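Local coordinates for protein SalCYP truncation (Salinispora tropica, PDB 7ABB) that belongs to the cytochrome P450 family, with a largely helical fold that encloses a bound heme c, at residues A[76-80]-A[224-230]; A[126-131]-A[382-388]; A[276-280]-A[310-314]. All coordinates share one frame; numbering follows the deposited sequence.

Interaction 1 of 3, residues A[76-80]-A[224-230]. With HEC (heme c), chain B.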
# COMPACT_ATOMS: atom_id res chain seq x y z
N GLU A 76 -16.59 5.20 11.78
CA GLU A 76 -16.08 4.04 12.50
C GLU A 76 -14.75 4.35 13.17
O GLU A 76 -14.20 5.44 13.00
CB GLU A 76 -15.92 2.86 11.55
CG GLU A 76 -17.17 2.50 10.77
CD GLU A 76 -17.15 3.06 9.36
OE1 GLU A 76 -16.73 4.22 9.18
OE2 GLU A 76 -17.53 2.32 8.42
N ARG A 77 -14.22 3.38 13.91
CA ARG A 77 -12.98 3.52 14.67
C ARG A 77 -12.00 2.44 14.20
O ARG A 77 -12.03 1.30 14.68
CB ARG A 77 -13.26 3.43 16.16
CG ARG A 77 -12.05 3.65 17.05
CD ARG A 77 -12.46 3.58 18.52
NE ARG A 77 -11.30 3.57 19.41
CZ ARG A 77 -10.77 4.65 19.98
NH1 ARG A 77 -11.29 5.85 19.77
NH2 ARG A 77 -9.70 4.52 20.76
N TRP A 78 -11.14 2.81 13.25
CA TRP A 78 -10.12 1.91 12.72
C TRP A 78 -8.77 2.40 13.24
O TRP A 78 -8.26 3.42 12.78
CB TRP A 78 -10.15 1.88 11.19
CG TRP A 78 -11.47 1.44 10.61
CD1 TRP A 78 -12.58 2.20 10.44
CD2 TRP A 78 -11.79 0.14 10.11
NE1 TRP A 78 -13.59 1.46 9.87
CE2 TRP A 78 -13.12 0.18 9.65
CE3 TRP A 78 -11.09 -1.06 10.00
CZ2 TRP A 78 -13.76 -0.92 9.10
CZ3 TRP A 78 -11.73 -2.16 9.45
CH2 TRP A 78 -13.05 -2.08 9.01
N ILE A 79 -8.21 1.66 14.18
CA ILE A 79 -6.95 2.07 14.82
C ILE A 79 -5.79 1.70 13.91
O ILE A 79 -5.63 0.51 13.59
CB ILE A 79 -6.81 1.39 16.17
CG1 ILE A 79 -7.96 1.78 17.11
CG2 ILE A 79 -5.45 1.70 16.79
CD1 ILE A 79 -7.87 3.18 17.63
N PRO A 80 -4.90 2.64 13.56
CA PRO A 80 -4.85 4.07 13.90
C PRO A 80 -5.37 4.99 12.80
O PRO A 80 -5.23 6.20 12.92
CB PRO A 80 -3.37 4.31 14.13
CG PRO A 80 -2.71 3.38 13.13
CD PRO A 80 -3.63 2.19 12.97
N ASP A 224 -10.00 -2.15 20.75
CA ASP A 224 -8.98 -1.44 19.99
C ASP A 224 -7.88 -2.39 19.53
O ASP A 224 -7.35 -2.24 18.42
CB ASP A 224 -8.39 -0.29 20.82
CG ASP A 224 -9.29 0.96 20.84
OD1 ASP A 224 -10.27 1.04 20.07
OD2 ASP A 224 -9.01 1.88 21.64
N ARG A 225 -7.52 -3.38 20.36
CA ARG A 225 -6.59 -4.42 19.93
C ARG A 225 -7.08 -5.10 18.67
O ARG A 225 -6.32 -5.29 17.72
CB ARG A 225 -6.40 -5.48 21.02
CG ARG A 225 -5.41 -5.09 22.08
CD ARG A 225 -5.15 -6.20 23.10
NE ARG A 225 -4.50 -5.57 24.24
CZ ARG A 225 -5.13 -5.06 25.29
NH1 ARG A 225 -6.44 -5.18 25.42
NH2 ARG A 225 -4.43 -4.48 26.24
N GLU A 226 -8.35 -5.50 18.67
CA GLU A 226 -8.91 -6.16 17.50
C GLU A 226 -8.96 -5.21 16.32
O GLU A 226 -8.70 -5.60 15.18
CB GLU A 226 -10.30 -6.69 17.84
CG GLU A 226 -10.27 -7.77 18.89
CD GLU A 226 -11.65 -8.12 19.40
OE1 GLU A 226 -12.62 -7.89 18.66
OE2 GLU A 226 -11.75 -8.62 20.55
N SER A 227 -9.31 -3.95 16.57
CA SER A 227 -9.29 -2.97 15.49
C SER A 227 -7.91 -2.85 14.87
O SER A 227 -7.75 -2.94 13.64
CB SER A 227 -9.77 -1.62 16.01
OG SER A 227 -9.80 -0.69 14.96
N LEU A 228 -6.88 -2.68 15.70
CA LEU A 228 -5.51 -2.57 15.20
C LEU A 228 -5.14 -3.75 14.32
O LEU A 228 -4.65 -3.59 13.20
CB LEU A 228 -4.53 -2.45 16.37
CG LEU A 228 -3.05 -2.54 15.99
CD1 LEU A 228 -2.62 -1.36 15.13
CD2 LEU A 228 -2.21 -2.64 17.25
N LEU A 229 -5.37 -4.97 14.82
CA LEU A 229 -5.00 -6.17 14.08
C LEU A 229 -5.77 -6.27 12.78
O LEU A 229 -5.22 -6.70 11.76
CB LEU A 229 -5.25 -7.41 14.95
CG LEU A 229 -4.28 -7.53 16.13
CD1 LEU A 229 -4.70 -8.68 17.07
CD2 LEU A 229 -2.86 -7.74 15.65
N THR A 230 -7.04 -5.85 12.79
CA THR A 230 -7.82 -5.83 11.55
C THR A 230 -7.22 -4.86 10.55
O THR A 230 -7.09 -5.17 9.36
CB THR A 230 -9.27 -5.47 11.86
OG1 THR A 230 -9.79 -6.40 12.82
CG2 THR A 230 -10.13 -5.54 10.60
FE HEC B . 0.36 1.54 4.35
CHA HEC B . -1.29 4.11 5.94
CHB HEC B . 0.22 3.35 1.44
CHC HEC B . 2.03 -0.98 2.74
CHD HEC B . 0.17 -0.39 7.14
NA HEC B . -0.40 3.34 3.81
C1A HEC B . -1.01 4.29 4.62
C2A HEC B . -1.32 5.50 3.88
C3A HEC B . -0.88 5.27 2.63
C4A HEC B . -0.31 3.94 2.57
CMA HEC B . -0.97 6.20 1.41
CAA HEC B . -1.99 6.80 4.44
CBA HEC B . -3.51 6.79 4.39
CGA HEC B . -4.05 8.12 4.91
O1A HEC B . -5.29 8.18 5.03
O2A HEC B . -3.23 9.04 5.16
NB HEC B . 0.95 1.22 2.45
C1B HEC B . 0.84 2.11 1.40
C2B HEC B . 1.50 1.52 0.27
C3B HEC B . 2.03 0.34 0.65
C4B HEC B . 1.67 0.11 2.00
CMB HEC B . 1.58 2.26 -1.08
CAB HEC B . 2.80 -0.73 -0.09
CBB HEC B . 3.40 -0.33 -1.40
NC HEC B . 0.95 -0.34 4.85
C1C HEC B . 1.70 -1.17 4.06
C2C HEC B . 2.09 -2.33 4.83
C3C HEC B . 1.58 -2.18 6.08
C4C HEC B . 0.85 -0.94 6.08
CMC HEC B . 2.95 -3.46 4.29
CAC HEC B . 1.64 -3.11 7.31
CBC HEC B . 2.73 -4.17 7.40
ND HEC B . -0.43 1.81 6.16
C1D HEC B . -0.38 0.85 7.17
C2D HEC B . -1.01 1.40 8.33
C3D HEC B . -1.47 2.77 7.99
C4D HEC B . -1.05 2.96 6.62
CMD HEC B . -1.19 0.67 9.67
CAD HEC B . -2.21 3.78 8.90
CBD HEC B . -1.18 4.65 9.56
CGD HEC B . -1.85 5.73 10.38
O1D HEC B . -1.17 6.35 11.23
O2D HEC B . -3.06 5.93 10.18
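Ile79 lies against Leu228 with a CA to CA distance of 4.9 Å, the nearest backbone approach between the irregular segment 76-80 and the helical segment 224-230. Here Ile79 O, buried and without a hydrogen-bond donor, is met by Leu228 CA (3.5 Å, nearly straight at the hydrogen). A cis peptide joins Ile79 to Pro80. Ser227 OG ties the backbone on both flanks of Trp78: it donates to Arg77 O at 3.0 Å and accepts from Ile79 N at 2.9 Å. With CG anti to the backbone N (chi1 -176°) and the chain extended to NE, Arg77 spans to Asp224 and meets it side-on, NE to OD1 at 2.8 Å and NH2 to OD2 at 2.9 Å. Both oxygens are met on their syn sides, somewhat out of the carboxylate plane, and the two planes lie 18° apart. Thr230 spends its hydroxyl on Glu226 O and offers its methyl CG2 to Trp78 CZ3, 3.9 Å away. Pro80 CG packs on the propionate carbon CGD of heme c at 3.7 Å, while Pro80 O accepts from His88. The salt bridge and the Ser227 hydroxyl, which both donates and accepts, thus fix the B-C loop to the first half of the long central P450 helix, and the two-bond grip should limit rotation of both charged groups at this partly exposed edge.

Interaction 2 of 3, residues A[126-131]-A[382-388]; sequences GEVSFS and YDLRIVW
A chi1 of 55° sets Trp388 CG between its backbone N and carbonyl carbon, which folds the indole back over Gly126, whose CA lies 3.5 Å from the centroid of the five-membered ring, a CH-pi contact over the face. The benzo edge of the indole meets Val128, CH2 to CG1 at 3.8 Å, and NE1 is hydrogen-bonded to Val123 O. Glu127, extended beyond CG, and Arg385, extended from CG to NE, converge on the sheet face they share. NE and NH2 of Arg385 both grip OE1 of Glu127, NH2 at 2.9 Å, so that neither bond is straight; the carboxylate and guanidinium planes stand 82° apart. Between the strands, the hydrogen-bonded pair Val128 and Ile386 exchanges two bonds, Ile386 N to Val128 O being 3.1 Å. Phe130 N, starting helix 130-147, continues the ladder to Leu384 O at 2.7 Å. The Phe130 ring runs alongside Ile386, CD1 to CD1 at 3.7 Å, and meets Phe134 and Trp359 edge-to-face. Ser129 OG donates to Asp383 OD1 at 2.7 Å, from above the carboxylate plane, and accepts from a water that itself takes the hydrogen bonds of Ser131 N and Leu384 N. Ser131 OG donates to Tyr382 OH at 2.8 Å; that hydroxyl is also hydrogen-bonded to Asn242 OD1. Strands 127-129 and 385-387 are antiparallel, their directions 164° apart, and Val387 also bonds to the backbone of Arg367; this corresponds to the small β3 sheet of P450s, beside the E helix.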
# COMPACT_ATOMS: atom_id res chain seq x y z
N GLY A 126 8.30 -21.98 -16.70
CA GLY A 126 8.30 -20.97 -17.73
C GLY A 126 7.08 -20.07 -17.73
O GLY A 126 6.91 -19.27 -18.66
N GLU A 127 6.23 -20.18 -16.71
CA GLU A 127 5.10 -19.26 -16.58
C GLU A 127 4.63 -19.27 -15.14
O GLU A 127 4.83 -20.25 -14.41
CB GLU A 127 3.92 -19.62 -17.49
CG GLU A 127 3.21 -20.88 -17.10
CD GLU A 127 1.97 -21.23 -17.89
OE1 GLU A 127 1.65 -20.60 -18.95
OE2 GLU A 127 1.33 -22.23 -17.50
N VAL A 128 3.99 -18.18 -14.74
CA VAL A 128 3.36 -18.08 -13.44
C VAL A 128 2.27 -17.01 -13.50
O VAL A 128 2.37 -16.05 -14.27
CB VAL A 128 4.41 -17.76 -12.35
CG1 VAL A 128 4.96 -16.34 -12.48
CG2 VAL A 128 3.83 -17.99 -10.93
N SER A 129 1.25 -17.18 -12.67
CA SER A 129 0.30 -16.10 -12.39
C SER A 129 0.90 -15.35 -11.21
O SER A 129 0.84 -15.80 -10.05
CB SER A 129 -1.09 -16.65 -12.12
OG SER A 129 -1.98 -15.59 -11.72
N PHE A 130 1.53 -14.22 -11.51
CA PHE A 130 2.49 -13.61 -10.60
C PHE A 130 1.88 -13.31 -9.23
O PHE A 130 2.46 -13.63 -8.19
CB PHE A 130 3.06 -12.34 -11.23
CG PHE A 130 4.02 -11.60 -10.36
CD1 PHE A 130 5.37 -11.90 -10.37
CD2 PHE A 130 3.58 -10.58 -9.51
CE1 PHE A 130 6.27 -11.22 -9.56
CE2 PHE A 130 4.48 -9.88 -8.73
CZ PHE A 130 5.82 -10.20 -8.75
N SER A 131 0.72 -12.64 -9.21
CA SER A 131 0.21 -12.22 -7.91
C SER A 131 -0.53 -13.35 -7.19
O SER A 131 -0.41 -13.47 -5.96
CB SER A 131 -0.71 -11.01 -8.07
OG SER A 131 0.07 -9.90 -8.49
N TYR A 382 -7.29 -9.00 -11.24
CA TYR A 382 -6.50 -9.10 -12.46
C TYR A 382 -5.73 -10.41 -12.42
O TYR A 382 -5.63 -11.07 -11.38
CB TYR A 382 -5.55 -7.91 -12.60
CG TYR A 382 -4.50 -7.84 -11.51
CD1 TYR A 382 -3.29 -8.51 -11.65
CD2 TYR A 382 -4.73 -7.11 -10.35
CE1 TYR A 382 -2.32 -8.46 -10.66
CE2 TYR A 382 -3.78 -7.05 -9.35
CZ TYR A 382 -2.57 -7.72 -9.51
OH TYR A 382 -1.60 -7.69 -8.54
N ASP A 383 -5.14 -10.79 -13.56
CA ASP A 383 -4.31 -11.98 -13.64
C ASP A 383 -3.07 -11.62 -14.45
O ASP A 383 -3.15 -11.49 -15.68
CB ASP A 383 -5.08 -13.15 -14.26
CG ASP A 383 -4.26 -14.44 -14.32
OD1 ASP A 383 -3.07 -14.41 -13.95
OD2 ASP A 383 -4.81 -15.47 -14.75
N LEU A 384 -1.95 -11.46 -13.78
CA LEU A 384 -0.69 -11.11 -14.42
C LEU A 384 0.06 -12.40 -14.70
O LEU A 384 0.61 -13.02 -13.78
CB LEU A 384 0.12 -10.18 -13.53
CG LEU A 384 1.55 -9.93 -14.01
CD1 LEU A 384 1.55 -9.28 -15.38
CD2 LEU A 384 2.29 -9.06 -13.02
N ARG A 385 0.07 -12.80 -15.97
CA ARG A 385 0.86 -13.95 -16.42
C ARG A 385 2.20 -13.44 -16.94
O ARG A 385 2.25 -12.51 -17.75
CB ARG A 385 0.12 -14.72 -17.51
CG ARG A 385 0.85 -15.95 -18.03
CD ARG A 385 -0.02 -16.77 -18.99
NE ARG A 385 0.71 -17.87 -19.65
CZ ARG A 385 0.74 -18.09 -20.97
NH1 ARG A 385 0.09 -17.28 -21.80
NH2 ARG A 385 1.43 -19.13 -21.47
N ILE A 386 3.28 -14.05 -16.47
CA ILE A 386 4.62 -13.78 -16.95
C ILE A 386 5.16 -15.10 -17.48
O ILE A 386 4.86 -16.16 -16.91
CB ILE A 386 5.53 -13.23 -15.83
CG1 ILE A 386 4.88 -12.02 -15.17
CG2 ILE A 386 6.92 -12.93 -16.34
CD1 ILE A 386 5.68 -11.42 -14.05
N VAL A 387 5.94 -15.04 -18.56
CA VAL A 387 6.54 -16.23 -19.15
C VAL A 387 8.04 -16.01 -19.37
O VAL A 387 8.53 -14.87 -19.44
CB VAL A 387 5.84 -16.64 -20.47
CG1 VAL A 387 4.35 -16.92 -20.24
CG2 VAL A 387 6.02 -15.59 -21.57
N TRP A 388 8.76 -17.12 -19.52
CA TRP A 388 10.21 -17.06 -19.73
C TRP A 388 10.70 -18.37 -20.30
O TRP A 388 10.04 -19.39 -20.15
CB TRP A 388 10.96 -16.75 -18.42
CG TRP A 388 10.66 -17.71 -17.30
CD1 TRP A 388 11.36 -18.84 -16.97
CD2 TRP A 388 9.59 -17.61 -16.36
NE1 TRP A 388 10.78 -19.46 -15.89
CE2 TRP A 388 9.70 -18.71 -15.49
CE3 TRP A 388 8.57 -16.69 -16.16
CZ2 TRP A 388 8.79 -18.94 -14.45
CZ3 TRP A 388 7.67 -16.91 -15.11
CH2 TRP A 388 7.79 -18.02 -14.28
OXT TRP A 388 11.76 -18.39 -20.92
O HOH W 1 -1.66 -12.79 -10.98

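Interaction 3 of 3, residues A[276-280]-A[310-314]; sequences LRVNS and ANYDP
Ser280 OG is gripped from two directions: it donates to Leu276 O at 2.7 Å and accepts from Asn311 ND2 at 3.0 Å. The second bond is bent, 135° at the hydrogen, although the serine oxygen lies within the plane of the amide. The other end of that amide, Asn311 OD1, accepts from Ile333 N, which sets the flip of the group and connects it to the segment running toward the heme-binding loop. The backbone oxygen of Asn311 takes a bond from Arg277 NH1 at 2.9 Å, with the acceptor in the guanidinium plane and the donor in the carbonyl plane. A bend at chi3 (69°) turns the arginine tip to this carbonyl, while the aliphatic part of the chain and the asparagine run antiparallel, CG to Asn311 CB at 3.7 Å. Arg277 also reaches Pro320 O through NH1 and Glu274 OE1 through NE; the Glu274-Arg277 salt bridge is the ExxR signature of the P450 K helix. Tyr312 OH donates to Val278 O at 2.7 Å, on a lone pair and in the carbonyl plane, and touches Val278 CG1 at 3.5 Å. One face of its ring looks toward Arg277 NH1, but the CZ to centroid distance of 5.4 Å allows at most a weak cation-pi attraction; the ring also has a cation-pi contact with Arg23. Two carbonyls at the C-terminal end of the K helix, those of Leu276 and Val278, are thus satisfied by side-chain hydroxyls, which probably fixes where the helix ends against 310-314.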
# COMPACT_ATOMS: atom_id res chain seq x y z
N LEU A 276 7.27 2.97 -7.11
CA LEU A 276 6.29 3.41 -6.12
C LEU A 276 5.59 4.69 -6.55
O LEU A 276 4.36 4.84 -6.43
CB LEU A 276 6.96 3.58 -4.75
CG LEU A 276 7.33 2.28 -4.02
CD1 LEU A 276 8.31 2.57 -2.88
CD2 LEU A 276 6.05 1.64 -3.51
N ARG A 277 6.37 5.66 -7.06
CA ARG A 277 5.78 6.88 -7.60
C ARG A 277 4.81 6.57 -8.73
O ARG A 277 3.65 6.98 -8.71
CB ARG A 277 6.89 7.81 -8.10
CG ARG A 277 6.34 9.12 -8.64
CD ARG A 277 7.36 10.01 -9.37
NE ARG A 277 7.81 9.45 -10.66
CZ ARG A 277 7.14 9.59 -11.80
NH1 ARG A 277 6.00 10.24 -11.83
NH2 ARG A 277 7.63 9.04 -12.92
N VAL A 278 5.29 5.83 -9.75
CA VAL A 278 4.55 5.68 -10.99
C VAL A 278 3.27 4.88 -10.79
O VAL A 278 2.25 5.12 -11.45
CB VAL A 278 5.49 5.01 -12.02
CG1 VAL A 278 4.71 4.28 -13.13
CG2 VAL A 278 6.43 6.07 -12.56
N ASN A 279 3.30 3.88 -9.90
CA ASN A 279 2.19 2.95 -9.73
C ASN A 279 1.28 3.32 -8.55
O ASN A 279 0.43 2.50 -8.15
CB ASN A 279 2.74 1.54 -9.63
CG ASN A 279 3.34 1.11 -10.92
OD1 ASN A 279 2.75 1.36 -11.97
ND2 ASN A 279 4.52 0.47 -10.89
N SER A 280 1.39 4.53 -8.02
CA SER A 280 0.51 4.98 -6.97
C SER A 280 -0.94 5.10 -7.44
O SER A 280 -1.22 5.59 -8.54
CB SER A 280 0.98 6.33 -6.44
OG SER A 280 2.16 6.19 -5.69
N ALA A 310 -0.83 13.56 -7.21
CA ALA A 310 0.32 14.15 -6.52
C ALA A 310 1.63 13.71 -7.16
O ALA A 310 2.52 14.52 -7.43
CB ALA A 310 0.29 13.77 -5.03
N ASN A 311 1.75 12.40 -7.43
CA ASN A 311 3.03 11.84 -7.87
C ASN A 311 3.26 11.99 -9.36
O ASN A 311 4.31 11.56 -9.87
CB ASN A 311 3.10 10.36 -7.47
CG ASN A 311 3.44 10.17 -6.00
OD1 ASN A 311 3.93 11.09 -5.34
ND2 ASN A 311 3.22 8.96 -5.48
N TYR A 312 2.30 12.58 -10.09
CA TYR A 312 2.43 12.90 -11.50
C TYR A 312 2.36 14.39 -11.78
O TYR A 312 2.22 14.79 -12.93
CB TYR A 312 1.35 12.18 -12.31
CG TYR A 312 1.63 10.72 -12.60
CD1 TYR A 312 1.69 9.78 -11.58
CD2 TYR A 312 1.77 10.30 -13.90
CE1 TYR A 312 1.93 8.43 -11.88
CE2 TYR A 312 2.01 8.97 -14.21
CZ TYR A 312 2.09 8.06 -13.17
OH TYR A 312 2.32 6.75 -13.55
N ASP A 313 2.44 15.24 -10.76
CA ASP A 313 2.35 16.69 -11.00
C ASP A 313 3.57 17.16 -11.78
O ASP A 313 4.69 17.07 -11.26
CB ASP A 313 2.27 17.39 -9.66
CG ASP A 313 2.02 18.89 -9.77
OD1 ASP A 313 2.16 19.43 -10.87
OD2 ASP A 313 1.68 19.52 -8.74
N PRO A 314 3.43 17.64 -13.02
CA PRO A 314 4.61 18.02 -13.80
C PRO A 314 5.34 19.22 -13.24
O PRO A 314 6.48 19.48 -13.65
CB PRO A 314 4.04 18.29 -15.19
CG PRO A 314 2.59 18.71 -14.92
CD PRO A 314 2.17 17.90 -13.73

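In the fold
The three contacts do not touch one another, and two of them, 1 and 3, hold residues of the heme c pocket. Interaction 1 reaches it through Pro80, and interaction 3 through Leu276, whose side chain is about 4 Å from the heme; these two lie on opposite sides of the chain's centre, their own centres 29 Å apart. Interaction 2 is more remote, with the Tyr382 side chain about 11 Å from the heme. Its centre lies 35 Å from that of interaction 1 and 25 Å from that of interaction 3, the nearest atoms of the latter two being about 10 Å apart. Along the chain, interaction 3 is nested within the loop closed by interaction 2. Helix 238-253 is touched by Tyr382, Ser131 and Leu276.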